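Local coordinates for benzoylformate decarboxylase (Mycobacterium smegmatis, PDB 4Q9D), which belongs to the thiamine pyrophosphate-dependent enzyme family, whose chains combine three alpha/beta domains, and carries a magnesium ion in this tetrameric structure, at residues 53-58 with 82-87; 73-78 with 113-118; 196-201 with 327-332; 202-207 with 268-273; 368-373 with 391-396. One frame throughout, in Å; residues are numbered along the deposited sequence.

Interaction 1: 53-58 with 82-87; sequences ALAMAD and MGSLVA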
# COMPACT_ATOMS: atom_id res chain seq x y z
N ALA B 53 23.67 4.88 -8.78
CA ALA B 53 24.13 4.45 -7.47
C ALA B 53 23.58 3.06 -7.13
O ALA B 53 24.30 2.18 -6.67
CB ALA B 53 23.69 5.47 -6.40
N LEU B 54 22.29 2.85 -7.32
CA LEU B 54 21.71 1.60 -6.87
C LEU B 54 22.12 0.44 -7.80
O LEU B 54 22.43 -0.65 -7.32
CB LEU B 54 20.19 1.74 -6.72
CG LEU B 54 19.45 0.64 -5.95
CD1 LEU B 54 18.11 1.17 -5.47
CD2 LEU B 54 19.22 -0.60 -6.90
N ALA B 55 22.16 0.67 -9.12
CA ALA B 55 22.57 -0.37 -10.07
C ALA B 55 24.05 -0.71 -9.88
O ALA B 55 24.45 -1.84 -10.04
CB ALA B 55 22.29 0.07 -11.54
N MET B 56 24.85 0.29 -9.50
CA MET B 56 26.26 0.08 -9.20
C MET B 56 26.39 -0.83 -7.97
O MET B 56 27.20 -1.76 -7.95
CB MET B 56 26.93 1.43 -8.92
CG MET B 56 28.43 1.48 -9.10
SD MET B 56 29.04 3.17 -8.85
CE MET B 56 28.24 3.99 -10.24
N ALA B 57 25.57 -0.57 -6.95
CA ALA B 57 25.60 -1.38 -5.74
C ALA B 57 25.20 -2.78 -6.08
O ALA B 57 25.76 -3.74 -5.55
CB ALA B 57 24.65 -0.80 -4.65
N ASP B 58 24.21 -2.90 -6.98
CA ASP B 58 23.72 -4.20 -7.44
C ASP B 58 24.90 -4.99 -8.05
O ASP B 58 25.20 -6.12 -7.65
CB ASP B 58 22.61 -3.97 -8.48
CG ASP B 58 21.88 -5.24 -8.90
OD1 ASP B 58 22.21 -6.36 -8.43
OD2 ASP B 58 20.91 -5.09 -9.71
N MET B 82 14.18 4.06 -8.26
CA MET B 82 13.15 3.00 -8.25
C MET B 82 13.26 2.07 -9.44
O MET B 82 12.86 0.93 -9.34
CB MET B 82 11.72 3.57 -8.22
CG MET B 82 11.38 4.37 -6.97
SD MET B 82 11.02 3.21 -5.68
CE MET B 82 9.58 2.29 -6.39
N GLY B 83 13.76 2.56 -10.58
CA GLY B 83 13.91 1.71 -11.75
C GLY B 83 14.99 0.66 -11.53
O GLY B 83 14.83 -0.53 -11.81
N SER B 84 16.13 1.10 -11.03
CA SER B 84 17.21 0.17 -10.68
C SER B 84 16.77 -0.76 -9.55
O SER B 84 17.18 -1.91 -9.47
CB SER B 84 18.48 0.93 -10.27
OG SER B 84 18.96 1.72 -11.32
N LEU B 85 15.91 -0.25 -8.66
CA LEU B 85 15.40 -1.09 -7.58
C LEU B 85 14.65 -2.35 -8.14
O LEU B 85 14.87 -3.47 -7.69
CB LEU B 85 14.49 -0.26 -6.63
CG LEU B 85 13.85 -1.10 -5.52
CD1 LEU B 85 14.93 -1.75 -4.61
CD2 LEU B 85 12.84 -0.24 -4.70
N VAL B 86 13.80 -2.16 -9.14
CA VAL B 86 13.10 -3.29 -9.77
C VAL B 86 14.11 -4.33 -10.27
O VAL B 86 13.98 -5.51 -9.99
CB VAL B 86 12.25 -2.80 -10.98
CG1 VAL B 86 11.52 -4.00 -11.71
CG2 VAL B 86 11.25 -1.77 -10.52
N ALA B 87 15.15 -3.86 -10.96
CA ALA B 87 16.21 -4.76 -11.44
C ALA B 87 16.89 -5.55 -10.31
O ALA B 87 17.11 -6.75 -10.43
CB ALA B 87 17.26 -3.97 -12.25
O HOH W 1 19.79 -2.39 -9.83
O HOH W 2 19.71 -6.65 -11.56
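The carboxylate of Asp58, the flat group of this contact, nears 82-87 through one oxygen, OD2, which stands 4.1 Å from Ala87 C, and no direct bond crosses. Two waters do the bridging: one donates to Asp58 OD2 and to Ser84 O (2.7 Å), the other to the same OD2 and, weakly, to Ala87 O. Trp407 NE1 also binds OD2, while Thr93 OG1 and Gln62 NE2 hold OD1, so both oxygens of the buried carboxylate are held. Leu54 carries the apolar part. With its CG turned away from the backbone N (chi1 -166°), it lays CD2 against the backbone of 82-87, 3.5 Å from Ser84 O, and sets CD1 4.1 Å from Leu85 CB. Ser84 OG packs on Ala55 CB at 3.7 Å, and its polar need is met by Ala51 O, one turn back on the first helix. The segment axes approach to 8.6 Å at 22°, nearly parallel, the small Ala55 and Ser84 having the nearest CA atoms. Helices 50-64 and 82-90 thus lie together in the N-terminal alpha/beta domain, Leu54 resting on Leu95 and Ile97 of strand 95-101, Ala55 meeting Pro410 of helix 408-421, and Val86 touching Met121 of a second subunit.

Interaction 2: 73-78 with 113-118; sequences HTAAGT and LNNPDA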
# COMPACT_ATOMS: atom_id res chain seq x y z
N HIS B 73 18.88 10.26 -1.18
CA HIS B 73 18.36 11.52 -0.66
C HIS B 73 16.81 11.58 -0.55
O HIS B 73 16.12 11.96 -1.52
CB HIS B 73 18.83 12.65 -1.59
CG HIS B 73 18.43 14.01 -1.12
ND1 HIS B 73 18.56 14.40 0.20
CD2 HIS B 73 17.91 15.07 -1.78
CE1 HIS B 73 18.14 15.65 0.33
NE2 HIS B 73 17.75 16.09 -0.86
N THR B 74 16.28 11.26 0.63
CA THR B 74 14.84 11.33 0.94
C THR B 74 13.95 10.84 -0.22
O THR B 74 14.29 9.84 -0.88
CB THR B 74 14.45 12.76 1.50
OG1 THR B 74 13.06 12.79 1.84
CG2 THR B 74 14.76 13.89 0.49
N ALA B 75 12.81 11.49 -0.46
CA ALA B 75 11.86 10.94 -1.45
C ALA B 75 12.39 11.06 -2.88
O ALA B 75 12.14 10.19 -3.74
CB ALA B 75 10.50 11.63 -1.35
N ALA B 76 13.08 12.18 -3.13
CA ALA B 76 13.60 12.56 -4.44
C ALA B 76 14.62 11.54 -4.94
O ALA B 76 14.55 11.05 -6.07
CB ALA B 76 14.25 13.95 -4.36
N GLY B 77 15.58 11.25 -4.07
CA GLY B 77 16.66 10.33 -4.41
C GLY B 77 16.14 8.90 -4.43
O GLY B 77 16.50 8.09 -5.32
N THR B 78 15.30 8.55 -3.45
CA THR B 78 14.69 7.23 -3.47
C THR B 78 13.96 7.05 -4.79
O THR B 78 14.08 6.02 -5.46
CB THR B 78 13.75 7.04 -2.26
OG1 THR B 78 14.55 7.15 -1.07
CG2 THR B 78 13.12 5.68 -2.29
N LEU B 113 11.20 18.63 1.67
CA LEU B 113 11.97 17.38 1.54
C LEU B 113 11.64 16.31 2.57
O LEU B 113 12.40 15.38 2.78
CB LEU B 113 13.47 17.67 1.50
CG LEU B 113 13.89 18.25 0.13
CD1 LEU B 113 15.24 18.92 0.20
CD2 LEU B 113 13.87 17.18 -1.00
N ASN B 114 10.50 16.45 3.23
CA ASN B 114 9.92 15.34 4.00
C ASN B 114 9.60 14.21 3.04
O ASN B 114 9.33 14.44 1.86
CB ASN B 114 8.63 15.81 4.67
CG ASN B 114 8.11 14.85 5.69
OD1 ASN B 114 8.87 14.23 6.43
ND2 ASN B 114 6.77 14.75 5.79
N ASN B 115 9.61 12.98 3.55
CA ASN B 115 9.27 11.81 2.78
C ASN B 115 8.11 11.10 3.50
O ASN B 115 8.29 10.07 4.13
CB ASN B 115 10.49 10.87 2.67
CG ASN B 115 10.26 9.74 1.65
OD1 ASN B 115 9.28 9.76 0.91
ND2 ASN B 115 11.17 8.78 1.62
N PRO B 116 6.90 11.68 3.40
CA PRO B 116 5.72 11.13 4.11
C PRO B 116 5.34 9.75 3.60
O PRO B 116 5.41 9.49 2.39
CB PRO B 116 4.60 12.15 3.82
CG PRO B 116 5.02 12.83 2.55
CD PRO B 116 6.56 12.84 2.56
N ASP B 117 4.95 8.87 4.53
CA ASP B 117 4.60 7.50 4.19
C ASP B 117 5.74 6.88 3.38
O ASP B 117 5.51 6.23 2.36
CB ASP B 117 3.29 7.49 3.38
CG ASP B 117 2.64 6.10 3.30
OD1 ASP B 117 3.10 5.15 3.99
OD2 ASP B 117 1.65 5.97 2.55
N ALA B 118 6.98 7.08 3.85
CA ALA B 118 8.18 6.60 3.18
C ALA B 118 8.19 5.11 2.90
O ALA B 118 8.70 4.69 1.87
CB ALA B 118 9.48 7.00 3.98
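Thr74 OG1 donates the one hydrogen bond across the contact, to Leu113 O at 2.8 Å. The hydroxyl comes from above the carbonyl plane, 38° out of it, with the C=O...O angle at 142°. The backbone of Thr74 is engaged too: its N is bound by Glu31 OE2, and its O accepts from Thr78 N and Thr78 OG1 (2.7 Å), which reach it from opposite faces. The Thr74 OG1 bond fastens the N-terminal part of helix 74-80, which follows strand 68-72 in the parallel-sheet N-terminal domain, to the loop between strands 95-101 and 128-130, while those from Thr78 hold the helix itself. Apolar contacts fan out from the methyl of Thr74. CG2 takes the position between backbone N and carbonyl carbon, over the centre of the His73 ring and 3.7 Å above its plane, and meets Leu113 CD2 at 3.7 Å. Leu113 CD1 approaches His73 NE2 to 3.9 Å; the other ring nitrogen, ND1, is bound to Glu31 OE1. Packing closes the other end: Asn115 CB lies 3.3 Å from Thr74 OG1, and Asn115 OD1 rests on Ala75 CB. Ala76 and Leu113 reach Gly404 and Ser402 of a second subunit.

Interaction 3: 196-201 with 327-332; sequences RINAAK and ELIDTP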
# COMPACT_ATOMS: atom_id res chain seq x y z
N ARG B 196 11.62 -39.55 -10.21
CA ARG B 196 10.90 -39.19 -11.44
C ARG B 196 11.92 -38.98 -12.58
O ARG B 196 11.66 -39.30 -13.74
CB ARG B 196 10.08 -37.92 -11.22
CG ARG B 196 9.46 -37.33 -12.50
CD ARG B 196 8.34 -38.24 -13.00
NE ARG B 196 7.79 -37.87 -14.30
CZ ARG B 196 8.34 -38.22 -15.46
NH1 ARG B 196 9.46 -38.95 -15.47
NH2 ARG B 196 7.76 -37.85 -16.61
N ILE B 197 13.07 -38.43 -12.22
CA ILE B 197 14.14 -38.19 -13.17
C ILE B 197 14.71 -39.53 -13.66
O ILE B 197 14.97 -39.69 -14.84
CB ILE B 197 15.23 -37.30 -12.53
CG1 ILE B 197 14.72 -35.85 -12.33
CG2 ILE B 197 16.56 -37.31 -13.35
CD1 ILE B 197 15.70 -35.02 -11.48
N ASN B 198 14.88 -40.50 -12.76
CA ASN B 198 15.42 -41.80 -13.13
C ASN B 198 14.52 -42.48 -14.14
O ASN B 198 14.98 -43.22 -15.00
CB ASN B 198 15.52 -42.71 -11.92
CG ASN B 198 16.64 -42.36 -11.00
OD1 ASN B 198 17.63 -41.72 -11.39
ND2 ASN B 198 16.50 -42.79 -9.76
N ALA B 199 13.22 -42.20 -14.03
CA ALA B 199 12.23 -42.83 -14.88
C ALA B 199 12.11 -42.20 -16.26
O ALA B 199 11.50 -42.79 -17.14
CB ALA B 199 10.87 -42.80 -14.20
N ALA B 200 12.64 -40.99 -16.44
CA ALA B 200 12.51 -40.34 -17.74
C ALA B 200 13.28 -41.09 -18.83
O ALA B 200 14.37 -41.60 -18.59
CB ALA B 200 13.00 -38.89 -17.67
N LYS B 201 12.74 -41.13 -20.04
CA LYS B 201 13.48 -41.71 -21.15
C LYS B 201 14.26 -40.63 -21.88
O LYS B 201 15.34 -40.89 -22.39
CB LYS B 201 12.53 -42.39 -22.13
CG LYS B 201 11.62 -43.43 -21.49
CD LYS B 201 12.41 -44.56 -20.88
CE LYS B 201 11.50 -45.71 -20.47
NZ LYS B 201 12.31 -46.86 -19.93
N GLU B 327 24.05 -37.31 -6.25
CA GLU B 327 24.07 -38.51 -5.43
C GLU B 327 22.84 -39.37 -5.57
O GLU B 327 22.96 -40.58 -5.54
CB GLU B 327 24.32 -38.17 -3.96
CG GLU B 327 25.69 -37.58 -3.77
CD GLU B 327 25.88 -36.93 -2.41
OE1 GLU B 327 24.89 -36.84 -1.65
OE2 GLU B 327 27.02 -36.50 -2.11
N LEU B 328 21.66 -38.77 -5.75
CA LEU B 328 20.42 -39.56 -5.75
C LEU B 328 20.09 -40.24 -7.07
O LEU B 328 19.52 -41.32 -7.07
CB LEU B 328 19.20 -38.73 -5.32
CG LEU B 328 19.18 -38.13 -3.91
CD1 LEU B 328 18.12 -37.03 -3.85
CD2 LEU B 328 18.85 -39.19 -2.89
N ILE B 329 20.41 -39.62 -8.21
CA ILE B 329 20.01 -40.22 -9.47
C ILE B 329 20.91 -41.42 -9.90
O ILE B 329 22.10 -41.49 -9.56
CB ILE B 329 19.89 -39.19 -10.65
CG1 ILE B 329 21.26 -38.65 -11.03
CG2 ILE B 329 18.91 -38.05 -10.31
CD1 ILE B 329 21.31 -38.15 -12.47
N ASP B 330 20.31 -42.34 -10.65
CA ASP B 330 21.04 -43.42 -11.29
C ASP B 330 21.87 -42.88 -12.43
O ASP B 330 21.50 -41.90 -13.07
CB ASP B 330 20.04 -44.41 -11.88
CG ASP B 330 19.23 -45.11 -10.83
OD1 ASP B 330 19.78 -45.26 -9.71
OD2 ASP B 330 18.07 -45.49 -11.11
N THR B 331 23.00 -43.52 -12.69
CA THR B 331 23.71 -43.31 -13.95
C THR B 331 22.83 -43.89 -15.07
O THR B 331 22.41 -45.06 -15.00
CB THR B 331 25.09 -43.98 -13.92
OG1 THR B 331 25.88 -43.37 -12.89
CG2 THR B 331 25.79 -43.81 -15.24
N PRO B 332 22.48 -43.06 -16.06
CA PRO B 332 21.56 -43.54 -17.10
C PRO B 332 22.25 -44.64 -17.89
O PRO B 332 23.48 -44.62 -18.02
CB PRO B 332 21.36 -42.31 -17.99
CG PRO B 332 21.80 -41.14 -17.15
CD PRO B 332 22.90 -41.67 -16.28
O HOH W 3 18.95 -41.29 -13.83
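Asn198 reaches over from the last turn of helix 187-199 to Asp330, and each step of its side chain has a partner. Its CB lies 3.9 Å from Asp330 OD2. The first torsion (chi1 -75°) turns CG away from its own carbonyl carbon and sends the amide across to the other segment, where CG sits 3.4 Å from that same carboxylate oxygen. The amide and carboxylate planes are only 7° apart, stacked one on the other. At the tip, OD1 accepts the backbone N-H of Asp330 at 2.8 Å; the bond is fairly straight at the hydrogen, 161°, although the donor is tilted from the amide's carbonyl plane. A water donates to OD1 as well and, at 2.7 Å, to Asp330 O, so the amide oxygen is linked to both backbone polar atoms of Asp330. Asn198 OD1 also rests against Ile329 CA. Asn198 ND2 comes within 3.4 Å of Asp330 OD2, but the angle is too poor for a hydrogen bond, in keeping with the stacked planes, since the amide hydrogens lie in the amide plane and the carboxylate over it. Beside this polar group, the CG2 methyls of Ile197 and Ile329 touch at 3.9 Å on the buried side. Ile329 is the residue at which the chain leaves helix 318-328, so the contact joins the C-terminal ends of two helices of the central alpha/beta domain. Ile197 packs down on Leu269 and Val271 of strand 269-273, and Ile329 meets Phe223 and Leu227 of helix 217-227, the third helix on this face of the sheet.

Interaction 4: 202-207 with 268-273; sequences HPMLVL and DLVVVV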
# COMPACT_ATOMS: atom_id res chain seq x y z
N HIS B 202 13.67 -39.44 -21.97
CA HIS B 202 14.26 -38.33 -22.72
C HIS B 202 14.17 -37.03 -21.90
O HIS B 202 13.35 -36.17 -22.18
CB HIS B 202 13.52 -38.13 -24.05
CG HIS B 202 13.49 -39.35 -24.92
ND1 HIS B 202 14.56 -39.72 -25.71
CD2 HIS B 202 12.52 -40.27 -25.13
CE1 HIS B 202 14.25 -40.83 -26.36
NE2 HIS B 202 13.02 -41.18 -26.03
N PRO B 203 15.01 -36.92 -20.86
CA PRO B 203 14.93 -35.72 -20.02
C PRO B 203 15.68 -34.55 -20.66
O PRO B 203 16.54 -34.73 -21.52
CB PRO B 203 15.63 -36.15 -18.74
CG PRO B 203 16.62 -37.18 -19.18
CD PRO B 203 16.00 -37.89 -20.36
N MET B 204 15.34 -33.35 -20.22
CA MET B 204 16.11 -32.17 -20.57
C MET B 204 16.32 -31.33 -19.32
O MET B 204 15.43 -31.25 -18.47
CB MET B 204 15.37 -31.36 -21.67
CG MET B 204 16.16 -30.13 -22.14
SD MET B 204 15.62 -28.61 -21.27
CE MET B 204 14.03 -28.41 -22.07
N LEU B 205 17.48 -30.69 -19.22
CA LEU B 205 17.82 -29.93 -18.05
C LEU B 205 17.95 -28.45 -18.39
O LEU B 205 18.57 -28.11 -19.40
CB LEU B 205 19.14 -30.45 -17.47
CG LEU B 205 19.69 -29.68 -16.26
CD1 LEU B 205 18.70 -29.82 -15.08
CD2 LEU B 205 21.07 -30.21 -15.89
N VAL B 206 17.35 -27.59 -17.56
CA VAL B 206 17.50 -26.14 -17.69
C VAL B 206 18.20 -25.62 -16.45
O VAL B 206 17.74 -25.88 -15.34
CB VAL B 206 16.13 -25.40 -17.84
CG1 VAL B 206 16.36 -23.92 -18.08
CG2 VAL B 206 15.28 -26.00 -18.96
N LEU B 207 19.30 -24.91 -16.64
CA LEU B 207 20.07 -24.31 -15.55
C LEU B 207 20.02 -22.80 -15.72
O LEU B 207 20.62 -22.25 -16.66
CB LEU B 207 21.53 -24.81 -15.54
CG LEU B 207 21.76 -26.31 -15.24
CD1 LEU B 207 23.23 -26.72 -15.40
CD2 LEU B 207 21.27 -26.69 -13.83
N ASP B 268 10.36 -36.09 -22.56
CA ASP B 268 9.27 -36.55 -21.72
C ASP B 268 9.32 -35.89 -20.33
O ASP B 268 8.34 -35.94 -19.59
CB ASP B 268 9.18 -38.10 -21.65
CG ASP B 268 10.43 -38.77 -21.03
OD1 ASP B 268 11.50 -38.15 -20.95
OD2 ASP B 268 10.33 -39.95 -20.62
N LEU B 269 10.47 -35.27 -19.99
CA LEU B 269 10.61 -34.59 -18.70
C LEU B 269 11.57 -33.40 -18.80
O LEU B 269 12.70 -33.55 -19.29
CB LEU B 269 11.12 -35.55 -17.62
CG LEU B 269 11.36 -34.92 -16.24
CD1 LEU B 269 10.02 -34.58 -15.58
CD2 LEU B 269 12.18 -35.85 -15.35
N VAL B 270 11.11 -32.23 -18.35
CA VAL B 270 11.97 -31.05 -18.26
C VAL B 270 12.29 -30.79 -16.79
O VAL B 270 11.38 -30.69 -15.95
CB VAL B 270 11.31 -29.81 -18.90
CG1 VAL B 270 12.28 -28.61 -18.86
CG2 VAL B 270 10.94 -30.13 -20.34
N VAL B 271 13.57 -30.74 -16.48
CA VAL B 271 14.01 -30.43 -15.13
C VAL B 271 14.54 -29.00 -15.08
O VAL B 271 15.58 -28.69 -15.66
CB VAL B 271 15.10 -31.38 -14.68
CG1 VAL B 271 15.49 -31.05 -13.25
CG2 VAL B 271 14.60 -32.85 -14.81
N VAL B 272 13.81 -28.12 -14.41
CA VAL B 272 14.18 -26.70 -14.38
C VAL B 272 14.75 -26.29 -13.03
O VAL B 272 14.03 -26.27 -12.02
CB VAL B 272 12.96 -25.80 -14.69
CG1 VAL B 272 13.41 -24.34 -14.70
CG2 VAL B 272 12.34 -26.21 -16.05
N VAL B 273 16.03 -25.97 -13.02
CA VAL B 273 16.72 -25.65 -11.78
C VAL B 273 17.18 -24.22 -11.85
O VAL B 273 17.97 -23.87 -12.71
CB VAL B 273 17.95 -26.57 -11.53
CG1 VAL B 273 18.58 -26.25 -10.18
CG2 VAL B 273 17.55 -28.04 -11.57
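His202 and Asp268 open the pairing of two parallel strands with two bonds. His202 N donates to Asp268 OD1 at 2.7 Å, meeting the oxygen from above the carboxylate plane, 45° out of it. In return Asp268 N donates to His202 O at 3.0 Å. The second carboxylate oxygen, OD2, accepts from Lys201 N, so this one side chain ties down two successive backbone N-H groups just ahead of the strand. The ladder proper follows: Met204 N to Leu269 O (2.8 Å), Val271 N to Met204 O (2.8 Å), Val206 N to Val271 O (2.8 Å) and Val273 N to Val206 O (2.9 Å). Val271 N to Met204 O is almost straight at the hydrogen, 178°. Leu269 O also receives a CA-H...O contact from Pro203, which has no N-H to offer. Strands 203-207 and 269-273 are the first and fourth of the Rossmann-like central domain, adjacent in its 3-2-1-4-5-6 parallel sheet. Other backbone groups bond to the flanking chain: Leu205 to Pro230 and His232, Leu207 to His232, and Asp268 and Val270 to Asp294. On one face Met204, bent along its chain, lies beside Val270 with CE 3.7 Å from CG1, and Val206 spans Val270 and Val272. On the other, Leu205 CD1 packs 3.9 Å from Val271 CG1 and reaches on to Val273, while Leu207 lies alongside Val273. Helices 217-227 and 318-328 cover this second face, through Phe223 and Leu322 among others.

Interaction 5: 368-373 with 391-396; sequences KPDDAA and TTHPAS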
# COMPACT_ATOMS: atom_id res chain seq x y z
N LYS B 368 39.18 -10.53 -26.55
CA LYS B 368 38.73 -10.64 -25.16
C LYS B 368 39.59 -11.59 -24.32
O LYS B 368 39.77 -12.76 -24.66
CB LYS B 368 37.25 -11.08 -25.11
CG LYS B 368 36.77 -11.31 -23.71
CD LYS B 368 35.28 -11.61 -23.70
CE LYS B 368 35.03 -13.03 -24.15
NZ LYS B 368 35.47 -13.95 -23.07
N PRO B 369 40.14 -11.09 -23.20
CA PRO B 369 40.85 -12.02 -22.32
C PRO B 369 39.90 -13.13 -21.87
O PRO B 369 38.69 -12.92 -21.69
CB PRO B 369 41.26 -11.15 -21.12
CG PRO B 369 41.29 -9.79 -21.64
CD PRO B 369 40.20 -9.71 -22.70
N ASP B 370 40.47 -14.32 -21.70
CA ASP B 370 39.70 -15.49 -21.35
C ASP B 370 38.94 -15.33 -20.00
O ASP B 370 37.83 -15.84 -19.85
CB ASP B 370 40.62 -16.72 -21.37
CG ASP B 370 39.87 -18.02 -21.10
OD1 ASP B 370 40.13 -18.64 -20.04
OD2 ASP B 370 39.02 -18.41 -21.94
N ASP B 371 39.52 -14.61 -19.05
CA ASP B 371 38.92 -14.44 -17.72
C ASP B 371 38.13 -13.14 -17.58
O ASP B 371 37.77 -12.77 -16.47
CB ASP B 371 39.99 -14.49 -16.62
CG ASP B 371 41.02 -13.37 -16.77
OD1 ASP B 371 41.00 -12.69 -17.82
OD2 ASP B 371 41.85 -13.18 -15.85
N ALA B 372 37.89 -12.43 -18.68
CA ALA B 372 37.12 -11.19 -18.61
C ALA B 372 35.65 -11.43 -18.24
O ALA B 372 35.09 -12.49 -18.53
CB ALA B 372 37.21 -10.43 -19.95
N ALA B 373 35.03 -10.45 -17.59
CA ALA B 373 33.59 -10.51 -17.36
C ALA B 373 32.90 -9.77 -18.50
O ALA B 373 33.40 -8.75 -19.01
CB ALA B 373 33.22 -9.87 -16.02
N THR B 391 29.94 -17.88 -22.73
CA THR B 391 30.40 -17.75 -21.36
C THR B 391 30.97 -19.09 -20.92
O THR B 391 30.26 -20.11 -20.96
CB THR B 391 29.23 -17.40 -20.45
OG1 THR B 391 28.64 -16.19 -20.92
CG2 THR B 391 29.68 -17.23 -19.00
N THR B 392 32.22 -19.09 -20.47
CA THR B 392 32.89 -20.34 -20.15
C THR B 392 33.40 -20.36 -18.71
O THR B 392 33.96 -21.33 -18.28
CB THR B 392 34.08 -20.60 -21.13
OG1 THR B 392 34.98 -19.49 -21.08
CG2 THR B 392 33.56 -20.72 -22.57
N HIS B 393 33.20 -19.26 -17.96
CA HIS B 393 33.57 -19.23 -16.55
C HIS B 393 32.40 -18.79 -15.67
O HIS B 393 31.51 -18.05 -16.11
CB HIS B 393 34.75 -18.28 -16.34
CG HIS B 393 36.02 -18.72 -17.00
ND1 HIS B 393 36.14 -18.88 -18.37
CD2 HIS B 393 37.24 -19.01 -16.48
CE1 HIS B 393 37.37 -19.27 -18.66
NE2 HIS B 393 38.06 -19.35 -17.53
N PRO B 394 32.40 -19.22 -14.40
CA PRO B 394 31.32 -18.74 -13.51
C PRO B 394 31.44 -17.24 -13.23
O PRO B 394 32.52 -16.65 -13.37
CB PRO B 394 31.52 -19.57 -12.23
CG PRO B 394 33.01 -19.91 -12.23
CD PRO B 394 33.35 -20.11 -13.71
N ALA B 395 30.33 -16.63 -12.85
CA ALA B 395 30.32 -15.22 -12.47
C ALA B 395 31.00 -14.32 -13.50
O ALA B 395 31.73 -13.41 -13.14
CB ALA B 395 30.94 -15.03 -11.07
N SER B 396 30.74 -14.56 -14.79
CA SER B 396 31.46 -13.82 -15.82
C SER B 396 30.54 -13.25 -16.87
O SER B 396 31.00 -12.81 -17.93
CB SER B 396 32.53 -14.71 -16.47
OG SER B 396 33.48 -15.10 -15.49
O HOH W 4 41.15 -18.05 -17.77
O HOH W 5 36.08 -14.01 -14.93
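Asp370 and His393 meet at about a right angle, carboxylate and ring planes 75° apart. With CG swung away from its backbone N (chi1 -176°), Asp370 brings OD1 to 3.1 Å from His393 CE1 and 3.3 Å from His393 NE2. The angle to NE2 is poor, so no direct hydrogen bond forms. Instead a water donates to OD1 at 2.6 Å and reaches NE2 through a weak bond. The backbone lends a second approach: Asp370 O lies over one face of the imidazole, 3.7 Å from CE1. At the ring's edge and in its plane, Thr392 OG1 is hydrogen-bonded to His393 ND1 at 3.0 Å, which helps to fix the rotation of the ring. Asp370 and Asp371 are the middle residues of a type I beta turn, Pro369 to Ala372, leading into strand 373-377. The other segment precedes strand 397-399, its neighbour at one end of the parallel sheet of the C-terminal alpha/beta domain; helix 382-388 lies between them in a beta-alpha-beta crossover. Where the two strands begin, Ala373 CA makes a CA-H...O contact with Ser396 O, and Ser396 is backbone-bonded to Val374. Ser396 OG donates to Pro394 O at 2.8 Å, coming from above the carbonyl plane. The same hydroxyl accepts from a water that also donates to Asp371 O, its oxygen 2.6 Å from that carbonyl oxygen.

In the fold
From the N terminus, the first two contacts cross: 53-58 returns to 82-87 while 73-78, lying inside that loop, reaches out to 113-118. Both stay in the N-terminal domain and touch a second subunit, their centres 17 Å apart, with helices 74-80 and 82-90 consecutive. Interaction 3 then closes a long loop from helix 187-199 to the end of helix 318-328 in the central domain. Interaction 4 nests inside it, and the two touch where helix 187-199 runs on into strand 203-207. Interaction 5 follows in series, a short loop at the edge of the C-terminal sheet, its nearest atoms about 11 Å from both interaction 1 and interaction 4.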